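Local coordinates for protein serine protease (Nocardiopsis alba, PDB 2OUA) that probably hydrolyses peptide bonds inside protein chains, as a secreted serine endopeptidase of the trypsin-like S1 family, here in its mature protease domain, at residues P58-A63 against T127-T132; V100-S105 against S135-P140; T113-N118 against L131-V136; G155-G160 against G168-Q173. All blocks are in the same frame, centred on the assembly; numbering follows the deposited sequence.

Contact 1: residues P58-A63 against T127-T132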
loop_
_atom_site.group_PDB
_atom_site.type_symbol
_atom_site.label_atom_id
_atom_site.label_comp_id
_atom_site.label_asym_id
_atom_site.label_seq_id
_atom_site.Cartn_x
_atom_site.Cartn_y
_atom_site.Cartn_z
ATOM N N PRO A 58 -10.003 -11.341 4.572
ATOM C CA PRO A 58 -10.007 -11.439 3.105
ATOM C C PRO A 58 -11.156 -10.644 2.484
ATOM O O PRO A 58 -11.655 -9.695 3.086
ATOM C CB PRO A 58 -10.175 -12.943 2.848
ATOM C CG PRO A 58 -9.800 -13.592 4.139
ATOM C CD PRO A 58 -10.321 -12.645 5.172
ATOM N N GLY A 59 -11.593 -11.059 1.298
ATOM C CA GLY A 59 -12.671 -10.358 0.608
ATOM C C GLY A 59 -12.010 -9.214 -0.125
ATOM O O GLY A 59 -11.926 -9.198 -1.351
ATOM N N ASN A 60 -11.551 -8.238 0.653
ATOM C CA ASN A 60 -10.810 -7.104 0.125
ATOM C C ASN A 60 -9.475 -7.284 0.838
ATOM O O ASN A 60 -9.265 -8.295 1.510
ATOM C CB ASN A 60 -11.445 -5.774 0.554
ATOM C CG ASN A 60 -12.864 -5.598 0.033
ATOM O OD1 ASN A 60 -13.107 -5.612 -1.176
ATOM N ND2 ASN A 60 -13.808 -5.423 0.948
ATOM N N ASP A 61 -8.559 -6.342 0.671
ATOM C CA ASP A 61 -7.285 -6.411 1.383
ATOM C C ASP A 61 -6.904 -4.957 1.552
ATOM O O ASP A 61 -5.962 -4.464 0.935
ATOM C CB ASP A 61 -6.216 -7.160 0.587
ATOM C CG ASP A 61 -4.980 -7.456 1.425
ATOM O OD1 ASP A 61 -4.958 -7.040 2.603
ATOM O OD2 ASP A 61 -4.033 -8.103 0.920
ATOM N N ALA A 62 -7.669 -4.275 2.397
ATOM C CA ALA A 62 -7.491 -2.850 2.617
ATOM C C ALA A 62 -7.503 -2.461 4.084
ATOM O O ALA A 62 -8.131 -3.114 4.918
ATOM C CB ALA A 62 -8.589 -2.096 1.881
ATOM N N ALA A 63 -6.812 -1.375 4.400
ATOM C CA ALA A 63 -6.767 -0.921 5.774
ATOM C C ALA A 63 -6.304 0.523 5.878
ATOM O O ALA A 63 -5.657 1.055 4.969
ATOM C CB ALA A 63 -5.836 -1.817 6.583
ATOM N N THR A 127 -10.104 -15.972 -0.111
ATOM C CA THR A 127 -10.088 -15.280 -1.392
ATOM C C THR A 127 -10.280 -13.781 -1.260
ATOM O O THR A 127 -11.000 -13.304 -0.384
ATOM C CB THR A 127 -11.188 -15.816 -2.326
ATOM O OG1 THR A 127 -12.472 -15.564 -1.743
ATOM C CG2 THR A 127 -11.024 -17.311 -2.535
ATOM N N VAL A 128 -9.618 -13.046 -2.148
ATOM C CA VAL A 128 -9.714 -11.593 -2.182
ATOM C C VAL A 128 -10.063 -11.229 -3.620
ATOM O O VAL A 128 -9.406 -11.683 -4.557
ATOM C CB VAL A 128 -8.376 -10.926 -1.793
ATOM C CG1 VAL A 128 -8.502 -9.406 -1.894
ATOM C CG2 VAL A 128 -7.988 -11.332 -0.376
ATOM N N HIS A 129 -11.098 -10.413 -3.792
ATOM C CA HIS A 129 -11.534 -10.014 -5.126
ATOM C C HIS A 129 -11.253 -8.551 -5.444
ATOM O O HIS A 129 -10.740 -7.805 -4.603
ATOM C CB HIS A 129 -13.031 -10.284 -5.265
ATOM C CG HIS A 129 -13.863 -9.555 -4.258
ATOM N ND1 HIS A 129 -14.137 -8.208 -4.354
ATOM C CD2 HIS A 129 -14.458 -9.981 -3.118
ATOM C CE1 HIS A 129 -14.863 -7.834 -3.317
ATOM N NE2 HIS A 129 -15.075 -8.890 -2.553
ATOM N N SER A 130 -11.591 -8.156 -6.671
ATOM C CA SER A 130 -11.416 -6.785 -7.158
ATOM C C SER A 130 -9.972 -6.300 -7.243
ATOM O O SER A 130 -9.732 -5.102 -7.406
ATOM C CB SER A 130 -12.211 -5.811 -6.287
ATOM O OG SER A 130 -13.588 -6.121 -6.303
ATOM N N LEU A 131 -9.016 -7.219 -7.156
ATOM C CA LEU A 131 -7.611 -6.839 -7.215
ATOM C C LEU A 131 -7.123 -6.564 -8.628
ATOM O O LEU A 131 -7.749 -6.964 -9.610
ATOM C CB LEU A 131 -6.738 -7.923 -6.581
ATOM C CG LEU A 131 -7.027 -8.250 -5.115
ATOM C CD1 LEU A 131 -6.026 -9.283 -4.636
ATOM C CD2 LEU A 131 -6.943 -6.983 -4.261
ATOM N N THR A 132 -5.994 -5.872 -8.717
ATOM C CA THR A 132 -5.397 -5.542 -9.992
ATOM C C THR A 132 -4.068 -6.277 -10.116
ATOM O O THR A 132 -3.215 -6.197 -9.231
ATOM C CB THR A 132 -5.178 -4.025 -10.104
ATOM O OG1 THR A 132 -6.451 -3.366 -10.043
ATOM C CG2 THR A 132 -4.475 -3.677 -11.412
#
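Gly59 and Val128 form a single backbone bridge between the loop that carries Asp61 and the edge of strand 126-129. Gly59 N donates to Thr127 O at 2.9 Å, and His129 N returns a bond to Gly59 O at 2.8 Å, so one glycine spends both its polar backbone atoms on the same partner strand. Its positive phi (84°) turns the chain here, just after the cis peptide bond that precedes Pro58.

Side chains close over this bridge from both ends. Pro58 lays CB against the carbonyl O of Thr127, 3.4 Å away. Val128 reaches across with both methyls: CG1, anti to the backbone N (chi1 178°), rests 3.6 Å from Asn60 C, while CG2 turns toward Pro58. The imidazole of His129 swings back over Gly59, whose O sits 3.2 Å above one ring face, offset toward the rim. Within its own segment, His129 ND1 donates in the ring plane to Ser130 OG at 2.9 Å, which fixes the ring's rotation. Asn60 approaches obliquely, OD1 coming 3.6 Å from His129 CE1 with its amide plane 73° from the ring.

Asp61, a predicted member of the charge relay, touches Val128 CG1 with its backbone N and its CB. The contact thus engages Asp61 near the backbone, while its carboxylate bonds His35 and Ser158, consistent with the predicted charge relay.

Contact 2: residues V100-S105 against S135-P140. With AES (4-(2-aminoethyl)benzenesulfonyl fluoride), chain E.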
loop_
_atom_site.group_PDB
_atom_site.type_symbol
_atom_site.label_atom_id
_atom_site.label_comp_id
_atom_site.label_asym_id
_atom_site.label_seq_id
_atom_site.Cartn_x
_atom_site.Cartn_y
_atom_site.Cartn_z
ATOM N N VAL A 100 3.713 0.865 -13.996
ATOM C CA VAL A 100 3.381 1.098 -12.599
ATOM C C VAL A 100 4.576 0.619 -11.786
ATOM O O VAL A 100 5.292 -0.290 -12.210
ATOM C CB VAL A 100 2.097 0.321 -12.180
ATOM C CG1 VAL A 100 2.370 -1.179 -12.135
ATOM C CG2 VAL A 100 1.600 0.822 -10.824
ATOM N N CYS A 101 4.818 1.247 -10.643
ATOM C CA CYS A 101 5.940 0.842 -9.804
ATOM C C CYS A 101 5.462 0.579 -8.390
ATOM O O CYS A 101 4.492 1.183 -7.926
ATOM C CB CYS A 101 7.020 1.926 -9.763
ATOM S SG CYS A 101 7.773 2.380 -11.360
ATOM N N ARG A 102 6.165 -0.320 -7.709
ATOM C CA ARG A 102 5.831 -0.695 -6.344
ATOM C C ARG A 102 6.970 -0.347 -5.394
ATOM O O ARG A 102 8.147 -0.490 -5.738
ATOM C CB ARG A 102 5.554 -2.203 -6.270
ATOM C CG ARG A 102 5.268 -2.717 -4.867
ATOM C CD ARG A 102 5.337 -4.234 -4.805
ATOM N NE ARG A 102 6.639 -4.747 -5.232
ATOM C CZ ARG A 102 7.790 -4.509 -4.606
ATOM N NH1 ARG A 102 7.820 -3.763 -3.507
ATOM N NH2 ARG A 102 8.919 -5.015 -5.088
ATOM N N SER A 103 6.615 0.118 -4.200
ATOM C CA SER A 103 7.613 0.453 -3.194
ATOM C C SER A 103 7.343 -0.426 -1.977
ATOM O O SER A 103 6.242 -0.412 -1.436
ATOM C CB SER A 103 7.513 1.931 -2.802
ATOM O OG SER A 103 8.487 2.250 -1.819
ATOM N N GLY A 104 8.347 -1.197 -1.560
ATOM C CA GLY A 104 8.183 -2.076 -0.409
ATOM C C GLY A 104 9.426 -2.073 0.462
ATOM O O GLY A 104 10.530 -1.866 -0.044
ATOM N N SER A 105 9.265 -2.322 1.760
ATOM C CA SER A 105 10.403 -2.299 2.678
ATOM C C SER A 105 11.372 -3.484 2.606
ATOM O O SER A 105 12.466 -3.428 3.178
ATOM C CB SER A 105 9.915 -2.124 4.123
ATOM O OG SER A 105 9.145 -3.227 4.557
ATOM N N SER A 135 2.866 -7.049 -13.434
ATOM C CA SER A 135 4.023 -7.898 -13.701
ATOM C C SER A 135 5.177 -7.590 -12.756
ATOM O O SER A 135 6.312 -8.002 -12.993
ATOM C CB SER A 135 4.486 -7.696 -15.142
ATOM O OG SER A 135 4.854 -6.344 -15.352
ATOM N N VAL A 136 4.891 -6.854 -11.689
ATOM C CA VAL A 136 5.920 -6.500 -10.719
ATOM C C VAL A 136 6.094 -7.619 -9.697
ATOM O O VAL A 136 5.135 -8.302 -9.353
ATOM C CB VAL A 136 5.554 -5.198 -9.971
ATOM C CG1 VAL A 136 6.715 -4.763 -9.077
ATOM C CG2 VAL A 136 5.208 -4.105 -10.977
ATOM N N CYS A 137 7.323 -7.806 -9.222
ATOM C CA CYS A 137 7.631 -8.834 -8.226
ATOM C C CYS A 137 7.477 -8.233 -6.831
ATOM O O CYS A 137 7.487 -7.011 -6.675
ATOM C CB CYS A 137 9.080 -9.303 -8.387
ATOM S SG CYS A 137 10.236 -7.929 -8.083
ATOM N N ALA A 138 7.356 -9.089 -5.824
ATOM C CA ALA A 138 7.228 -8.642 -4.438
ATOM C C ALA A 138 7.617 -9.782 -3.500
ATOM O O ALA A 138 7.584 -10.951 -3.888
ATOM C CB ALA A 138 5.796 -8.188 -4.155
ATOM N N GLU A 139 7.990 -9.441 -2.271
ATOM C CA GLU A 139 8.377 -10.446 -1.285
ATOM C C GLU A 139 7.812 -10.095 0.091
ATOM O O GLU A 139 7.485 -8.938 0.357
ATOM C CB GLU A 139 9.910 -10.553 -1.223
ATOM C CG GLU A 139 10.525 -11.266 -2.429
ATOM C CD GLU A 139 12.048 -11.204 -2.450
ATOM O OE1 GLU A 139 12.667 -11.231 -1.366
ATOM O OE2 GLU A 139 12.630 -11.143 -3.555
ATOM N N PRO A 140 7.683 -11.094 0.980
ATOM C CA PRO A 140 7.149 -10.837 2.320
ATOM C C PRO A 140 7.796 -9.608 2.944
ATOM O O PRO A 140 9.024 -9.488 2.977
ATOM C CB PRO A 140 7.478 -12.123 3.071
ATOM C CG PRO A 140 7.317 -13.162 2.000
ATOM C CD PRO A 140 8.040 -12.517 0.824
HETATM C C3 AES E . 3.654 -12.871 0.683
HETATM C C2 AES E . 3.285 -11.532 0.787
HETATM C C1 AES E . 3.683 -10.623 -0.190
HETATM S S AES E . 3.179 -8.950 -0.088
HETATM O O1S AES E . 4.185 -8.084 -0.786
HETATM O O2S AES E . 1.844 -8.789 -0.752
HETATM C C6 AES E . 4.456 -11.053 -1.265
HETATM C C5 AES E . 4.825 -12.389 -1.367
HETATM C C4 AES E . 4.423 -13.301 -0.392
HETATM C C7 AES E . 4.813 -14.777 -0.510
HETATM C C8 AES E . 4.207 -15.433 -1.752
HETATM N N8 AES E . 2.740 -15.351 -1.697
#
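Arg102 reaches from strand 99-104 to the loop 135-140 and spends two of its nitrogens on one atom, the carbonyl O of Cys137. In this side-on grip NE donates at 2.8 Å and NH2 at 2.9 Å to that oxygen. Neither bond is straight, with N-H...O angles of 139° and 132°, because the oxygen lies between two roughly parallel N-H groups. The oxygen lies at the guanidinium edge but tilted 19° out of its plane, and NE approaches it in the carbonyl plane. The side chain leaves the strand with CG anti to the backbone N and then bends at chi3, which brings NE and NH2 to the carbonyl. NH2 has a further partner in Thr107 OG1.

Apolar contacts surround the polar grip. Ala138 CB lies over one guanidinium face, 3.7 Å from NE of Arg102. Val136 CG1 approaches the same NE obliquely and also nears Arg102 CB, while its other methyl, CG2, is 4.2 Å from Val100 CG1.

Ligand contacts begin where this packing ends. Ala138 CB, besides covering Arg102, comes 3.7 Å from the sulfonyl O1S of the bound inhibitor AES, and Pro140 lies over one face of its benzene ring, CG 3.8 Å from C4. Ala138 to Pro140 form one wall of the occupied pocket, consistent with the S1 specificity pocket of chymotrypsin-like proteases.

The loop follows strand 131-134 and leads to strand 146-149. Phe147 of that strand and Tyr110 of strand 108-116 pack around Arg102 and Val136, and the disulfide from Cys137 to Cys164 ties the loop toward the strand 152-160 hairpin.

Contact 3: residues T113-N118 against L131-V136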
loop_
_atom_site.group_PDB
_atom_site.type_symbol
_atom_site.label_atom_id
_atom_site.label_comp_id
_atom_site.label_asym_id
_atom_site.label_seq_id
_atom_site.Cartn_x
_atom_site.Cartn_y
_atom_site.Cartn_z
ATOM N N THR A 113 4.021 -3.570 -15.438
ATOM C CA THR A 113 2.839 -3.166 -16.186
ATOM C C THR A 113 1.530 -3.573 -15.514
ATOM O O THR A 113 1.451 -4.633 -14.899
ATOM C CB THR A 113 2.866 -3.805 -17.596
ATOM O OG1 THR A 113 4.047 -3.384 -18.286
ATOM C CG2 THR A 113 1.641 -3.413 -18.394
ATOM N N ILE A 114 0.513 -2.721 -15.626
ATOM C CA ILE A 114 -0.801 -3.031 -15.075
ATOM C C ILE A 114 -1.411 -3.962 -16.122
ATOM O O ILE A 114 -1.683 -3.546 -17.252
ATOM C CB ILE A 114 -1.669 -1.764 -14.922
ATOM C CG1 ILE A 114 -1.047 -0.843 -13.864
ATOM C CG2 ILE A 114 -3.092 -2.145 -14.516
ATOM C CD1 ILE A 114 -1.765 0.495 -13.703
ATOM N N GLN A 115 -1.621 -5.218 -15.742
ATOM C CA GLN A 115 -2.127 -6.223 -16.673
ATOM C C GLN A 115 -3.632 -6.439 -16.736
ATOM O O GLN A 115 -4.187 -6.612 -17.822
ATOM C CB GLN A 115 -1.431 -7.558 -16.390
ATOM C CG GLN A 115 0.088 -7.480 -16.523
ATOM C CD GLN A 115 0.789 -8.790 -16.207
ATOM O OE1 GLN A 115 0.518 -9.423 -15.188
ATOM N NE2 GLN A 115 1.712 -9.193 -17.076
ATOM N N ALA A 116 -4.297 -6.439 -15.588
ATOM C CA ALA A 116 -5.734 -6.658 -15.572
ATOM C C ALA A 116 -6.337 -6.251 -14.241
ATOM O O ALA A 116 -5.661 -6.270 -13.212
ATOM C CB ALA A 116 -6.035 -8.126 -15.842
ATOM N N ARG A 117 -7.612 -5.879 -14.271
ATOM C CA ARG A 117 -8.322 -5.487 -13.063
ATOM C C ARG A 117 -9.428 -6.496 -12.771
ATOM O O ARG A 117 -9.648 -7.430 -13.546
ATOM C CB ARG A 117 -8.922 -4.079 -13.214
ATOM C CG ARG A 117 -7.870 -2.973 -13.309
ATOM C CD ARG A 117 -8.427 -1.605 -12.926
ATOM N NE ARG A 117 -7.344 -0.682 -12.582
ATOM C CZ ARG A 117 -6.663 0.047 -13.463
ATOM N NH1 ARG A 117 -6.959 -0.019 -14.755
ATOM N NH2 ARG A 117 -5.659 0.818 -13.052
ATOM N N ASN A 118 -10.105 -6.315 -11.640
ATOM C CA ASN A 118 -11.199 -7.195 -11.247
ATOM C C ASN A 118 -10.736 -8.641 -11.105
ATOM O O ASN A 118 -11.423 -9.563 -11.540
ATOM C CB ASN A 118 -12.324 -7.129 -12.287
ATOM C CG ASN A 118 -12.686 -5.704 -12.668
ATOM O OD1 ASN A 118 -13.143 -4.920 -11.834
ATOM N ND2 ASN A 118 -12.481 -5.363 -13.936
ATOM N N LEU A 131 -9.016 -7.219 -7.156
ATOM C CA LEU A 131 -7.611 -6.839 -7.215
ATOM C C LEU A 131 -7.123 -6.564 -8.628
ATOM O O LEU A 131 -7.749 -6.964 -9.610
ATOM C CB LEU A 131 -6.738 -7.923 -6.581
ATOM C CG LEU A 131 -7.027 -8.250 -5.115
ATOM C CD1 LEU A 131 -6.026 -9.283 -4.636
ATOM C CD2 LEU A 131 -6.943 -6.983 -4.261
ATOM N N THR A 132 -5.994 -5.872 -8.717
ATOM C CA THR A 132 -5.397 -5.542 -9.992
ATOM C C THR A 132 -4.068 -6.277 -10.116
ATOM O O THR A 132 -3.215 -6.197 -9.231
ATOM C CB THR A 132 -5.178 -4.025 -10.104
ATOM O OG1 THR A 132 -6.451 -3.366 -10.043
ATOM C CG2 THR A 132 -4.475 -3.677 -11.412
ATOM N N ARG A 133 -3.907 -7.003 -11.216
ATOM C CA ARG A 133 -2.696 -7.775 -11.463
ATOM C C ARG A 133 -1.634 -6.970 -12.199
ATOM O O ARG A 133 -1.950 -6.205 -13.110
ATOM C CB ARG A 133 -3.038 -9.027 -12.271
ATOM C CG ARG A 133 -1.851 -9.911 -12.602
ATOM C CD ARG A 133 -2.318 -11.227 -13.210
ATOM N NE ARG A 133 -2.973 -11.045 -14.501
ATOM C CZ ARG A 133 -2.351 -11.131 -15.672
ATOM N NH1 ARG A 133 -1.052 -11.399 -15.715
ATOM N NH2 ARG A 133 -3.024 -10.946 -16.802
ATOM N N THR A 134 -0.379 -7.145 -11.795
ATOM C CA THR A 134 0.738 -6.452 -12.434
ATOM C C THR A 134 1.896 -7.430 -12.611
ATOM O O THR A 134 1.916 -8.501 -11.998
ATOM C CB THR A 134 1.252 -5.263 -11.594
ATOM O OG1 THR A 134 2.024 -5.757 -10.495
ATOM C CG2 THR A 134 0.088 -4.434 -11.063
ATOM N N SER A 135 2.866 -7.049 -13.434
ATOM C CA SER A 135 4.023 -7.898 -13.701
ATOM C C SER A 135 5.177 -7.590 -12.756
ATOM O O SER A 135 6.312 -8.002 -12.993
ATOM C CB SER A 135 4.486 -7.696 -15.142
ATOM O OG SER A 135 4.854 -6.344 -15.352
ATOM N N VAL A 136 4.891 -6.854 -11.689
ATOM C CA VAL A 136 5.920 -6.500 -10.719
ATOM C C VAL A 136 6.094 -7.619 -9.697
ATOM O O VAL A 136 5.135 -8.302 -9.353
ATOM C CB VAL A 136 5.554 -5.198 -9.971
ATOM C CG1 VAL A 136 6.715 -4.763 -9.077
ATOM C CG2 VAL A 136 5.208 -4.105 -10.977
HETATM O O HOH W 1 -9.214 -4.147 -9.956
#
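Gln115 of strand 108-116 lies over Arg133 of strand 131-134. CB sits 3.7 Å above the centre of one guanidinium face of Arg133. CG, anti to the carbonyl carbon (chi1 -59°), is 4.2 Å and CD 3.2 Å from Arg133 NH1. At the tip OE1 stands 2.6 Å from Arg133 NH1, close but too poorly angled to count as a hydrogen bond, with amide and guanidinium planes 49° apart; NE2 packs 3.7 Å from Ser135 CB.

Beneath it the strands make a classic beta bulge. Gln115 N donates to Arg133 O at 2.8 Å, Ala116 N adds a weak bond to the same oxygen, and Arg133 N answers to Ala116 O. Ser135 OG accepts from Thr113 N at 2.9 Å, continuing the pairing with a side chain. On the other face, Ile114 CG2 meets Thr132 CG2 at 3.7 Å, and Arg117 runs beside Thr132, its NE in a salt bridge with Glu174, which Thr132 OG1 also bonds, and its NH2 on Ala94 O. A water links Asn118 N to Thr132 OG1.

These antiparallel strands are neighbours in the six-stranded C-terminal barrel: strand 99-104 flanks 108-116, and strand 167-174 flanks 131-134.

Contact 4: residues G155-G160 against G168-Q173. With AES (4-(2-aminoethyl)benzenesulfonyl fluoride), chain E.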
loop_
_atom_site.group_PDB
_atom_site.type_symbol
_atom_site.label_atom_id
_atom_site.label_comp_id
_atom_site.label_asym_id
_atom_site.label_seq_id
_atom_site.Cartn_x
_atom_site.Cartn_y
_atom_site.Cartn_z
ATOM N N GLY A 155 -2.645 1.902 -5.812
ATOM C CA GLY A 155 -3.120 0.951 -4.821
ATOM C C GLY A 155 -2.064 0.495 -3.834
ATOM O O GLY A 155 -0.980 1.076 -3.764
ATOM N N VAL A 156 -2.386 -0.541 -3.061
ATOM C CA VAL A 156 -1.459 -1.080 -2.078
ATOM C C VAL A 156 -1.231 -2.573 -2.313
ATOM O O VAL A 156 -2.161 -3.323 -2.618
ATOM C CB VAL A 156 -1.965 -0.835 -0.630
ATOM C CG1 VAL A 156 -2.119 0.672 -0.390
ATOM C CG2 VAL A 156 -3.294 -1.547 -0.398
ATOM N N THR A 157 0.024 -2.991 -2.172
ATOM C CA THR A 157 0.425 -4.380 -2.387
ATOM C C THR A 157 -0.363 -5.385 -1.553
ATOM O O THR A 157 -0.380 -5.303 -0.327
ATOM C CB THR A 157 1.915 -4.552 -2.086
ATOM O OG1 THR A 157 2.659 -3.597 -2.852
ATOM C CG2 THR A 157 2.376 -5.957 -2.448
ATOM N N SER A 158 -0.995 -6.348 -2.225
ATOM C CA SER A 158 -1.797 -7.357 -1.544
ATOM C C SER A 158 -1.116 -8.724 -1.461
ATOM O O SER A 158 -1.149 -9.387 -0.421
ATOM C CB SER A 158 -3.151 -7.507 -2.244
ATOM O OG SER A 158 -3.900 -8.575 -1.675
ATOM N N GLY A 159 -0.513 -9.151 -2.561
ATOM C CA GLY A 159 0.151 -10.440 -2.574
ATOM C C GLY A 159 0.523 -10.843 -3.984
ATOM O O GLY A 159 0.408 -10.046 -4.912
ATOM N N GLY A 160 0.974 -12.079 -4.153
ATOM C CA GLY A 160 1.349 -12.525 -5.481
ATOM C C GLY A 160 2.153 -13.802 -5.470
ATOM O O GLY A 160 2.138 -14.550 -4.494
ATOM N N GLY A 168 8.139 -12.299 -10.806
ATOM C CA GLY A 168 6.858 -12.774 -10.319
ATOM C C GLY A 168 5.686 -11.917 -10.746
ATOM O O GLY A 168 5.806 -11.075 -11.631
ATOM N N THR A 169 4.544 -12.149 -10.109
ATOM C CA THR A 169 3.319 -11.412 -10.394
ATOM C C THR A 169 2.803 -10.881 -9.067
ATOM O O THR A 169 2.792 -11.600 -8.068
ATOM C CB THR A 169 2.257 -12.335 -11.027
ATOM O OG1 THR A 169 2.740 -12.817 -12.288
ATOM C CG2 THR A 169 0.946 -11.588 -11.244
ATOM N N THR A 170 2.386 -9.619 -9.048
ATOM C CA THR A 170 1.892 -9.024 -7.813
ATOM C C THR A 170 0.557 -8.335 -8.022
ATOM O O THR A 170 0.354 -7.641 -9.018
ATOM C CB THR A 170 2.906 -8.006 -7.254
ATOM O OG1 THR A 170 4.138 -8.678 -6.960
ATOM C CG2 THR A 170 2.374 -7.367 -5.976
ATOM N N PHE A 171 -0.358 -8.547 -7.079
ATOM C CA PHE A 171 -1.682 -7.950 -7.144
ATOM C C PHE A 171 -1.781 -6.844 -6.104
ATOM O O PHE A 171 -1.152 -6.915 -5.050
ATOM C CB PHE A 171 -2.766 -8.994 -6.843
ATOM C CG PHE A 171 -2.779 -10.159 -7.793
ATOM C CD1 PHE A 171 -1.862 -11.197 -7.656
ATOM C CD2 PHE A 171 -3.709 -10.214 -8.829
ATOM C CE1 PHE A 171 -1.870 -12.281 -8.538
ATOM C CE2 PHE A 171 -3.728 -11.293 -9.720
ATOM C CZ PHE A 171 -2.804 -12.328 -9.573
ATOM N N TYR A 172 -2.575 -5.825 -6.395
ATOM C CA TYR A 172 -2.752 -4.752 -5.433
ATOM C C TYR A 172 -4.211 -4.383 -5.243
ATOM O O TYR A 172 -5.050 -4.600 -6.125
ATOM C CB TYR A 172 -1.923 -3.519 -5.831
ATOM C CG TYR A 172 -2.336 -2.774 -7.089
ATOM C CD1 TYR A 172 -3.471 -1.954 -7.107
ATOM C CD2 TYR A 172 -1.539 -2.818 -8.233
ATOM C CE1 TYR A 172 -3.790 -1.186 -8.237
ATOM C CE2 TYR A 172 -1.844 -2.059 -9.358
ATOM C CZ TYR A 172 -2.967 -1.245 -9.358
ATOM O OH TYR A 172 -3.240 -0.478 -10.468
ATOM N N GLN A 173 -4.509 -3.866 -4.054
ATOM C CA GLN A 173 -5.843 -3.414 -3.693
ATOM C C GLN A 173 -5.927 -1.967 -4.177
ATOM O O GLN A 173 -5.086 -1.140 -3.813
ATOM C CB GLN A 173 -6.011 -3.475 -2.170
ATOM C CG GLN A 173 -7.060 -2.533 -1.585
ATOM C CD GLN A 173 -8.480 -2.982 -1.856
ATOM O OE1 GLN A 173 -8.856 -4.110 -1.537
ATOM N NE2 GLN A 173 -9.287 -2.094 -2.437
HETATM C C3 AES E . 3.654 -12.871 0.683
HETATM C C2 AES E . 3.285 -11.532 0.787
HETATM C C1 AES E . 3.683 -10.623 -0.190
HETATM S S AES E . 3.179 -8.950 -0.088
HETATM O O1S AES E . 4.185 -8.084 -0.786
HETATM O O2S AES E . 1.844 -8.789 -0.752
HETATM C C6 AES E . 4.456 -11.053 -1.265
HETATM C C5 AES E . 4.825 -12.389 -1.367
HETATM C C4 AES E . 4.423 -13.301 -0.392
HETATM C C7 AES E . 4.813 -14.777 -0.510
HETATM C C8 AES E . 4.207 -15.433 -1.752
HETATM N N8 AES E . 2.740 -15.351 -1.697
#
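Val156 and Gln173 lie side by side and point the same way, Val156 CG2 touching Gln173 CB at 3.8 Å. Gln173 bends at chi2 (74°), leading its amide off toward Asn60 and the backbone N of Asp61. Tyr172 is turned differently: CG falls between its backbone N and carbonyl carbon (chi1 68°), which brings the ring obliquely against Gly155, CD1 being 3.7 Å from Gly155 CA. Phe171 instead offers its edge, the carbonyl O of Gly159 lying in the ring plane.

Where the strands pass Phe171, a classic bulge places Ser158 and Gly159 opposite that one residue. Phe171 O takes a 2.9 Å bond from Ser158 N and a weak one from Gly159 N, and Phe171 N gives a nearly straight bond (174°) to Gly159 O. Thr157 and Thr170 meet through their CG2 methyls.

The same strand lines the inhibitor pocket. Thr157 CG2 is 3.2 Å from O1S of AES, and the amine N8 of AES donates to Gly160 O at 3.0 Å. Ser158 OG bonds to Asp61 OD2 and Tyr123 OH. This strand meets the ligand with the Gly160 carbonyl and the Thr157 methyl, while Ser158 probably helps orient Asp61, as the equivalent serine does in chymotrypsin-like proteases.

Contacts 2 and 4 are buried and both touch AES, their centres about 7 Å apart, whereas contacts 1 and 3 are only partly buried. Contacts 2, 3 and 4 all draw on the six-stranded barrel; contact 1 instead joins the loop before strand 62-69 to the two-stranded sheet that leads into barrel strand 131-134, so it spans the two halves of the fold. Contact 3 shares Leu131 and Thr132 with contact 1, and Ser135 and Val136 with contact 2, making 127-140 a continuous thread through three of them. Bulged strand pairing governs contacts 3 and 4, a lone bridge contact 1, and a charged side chain gripping a loop carbonyl contact 2.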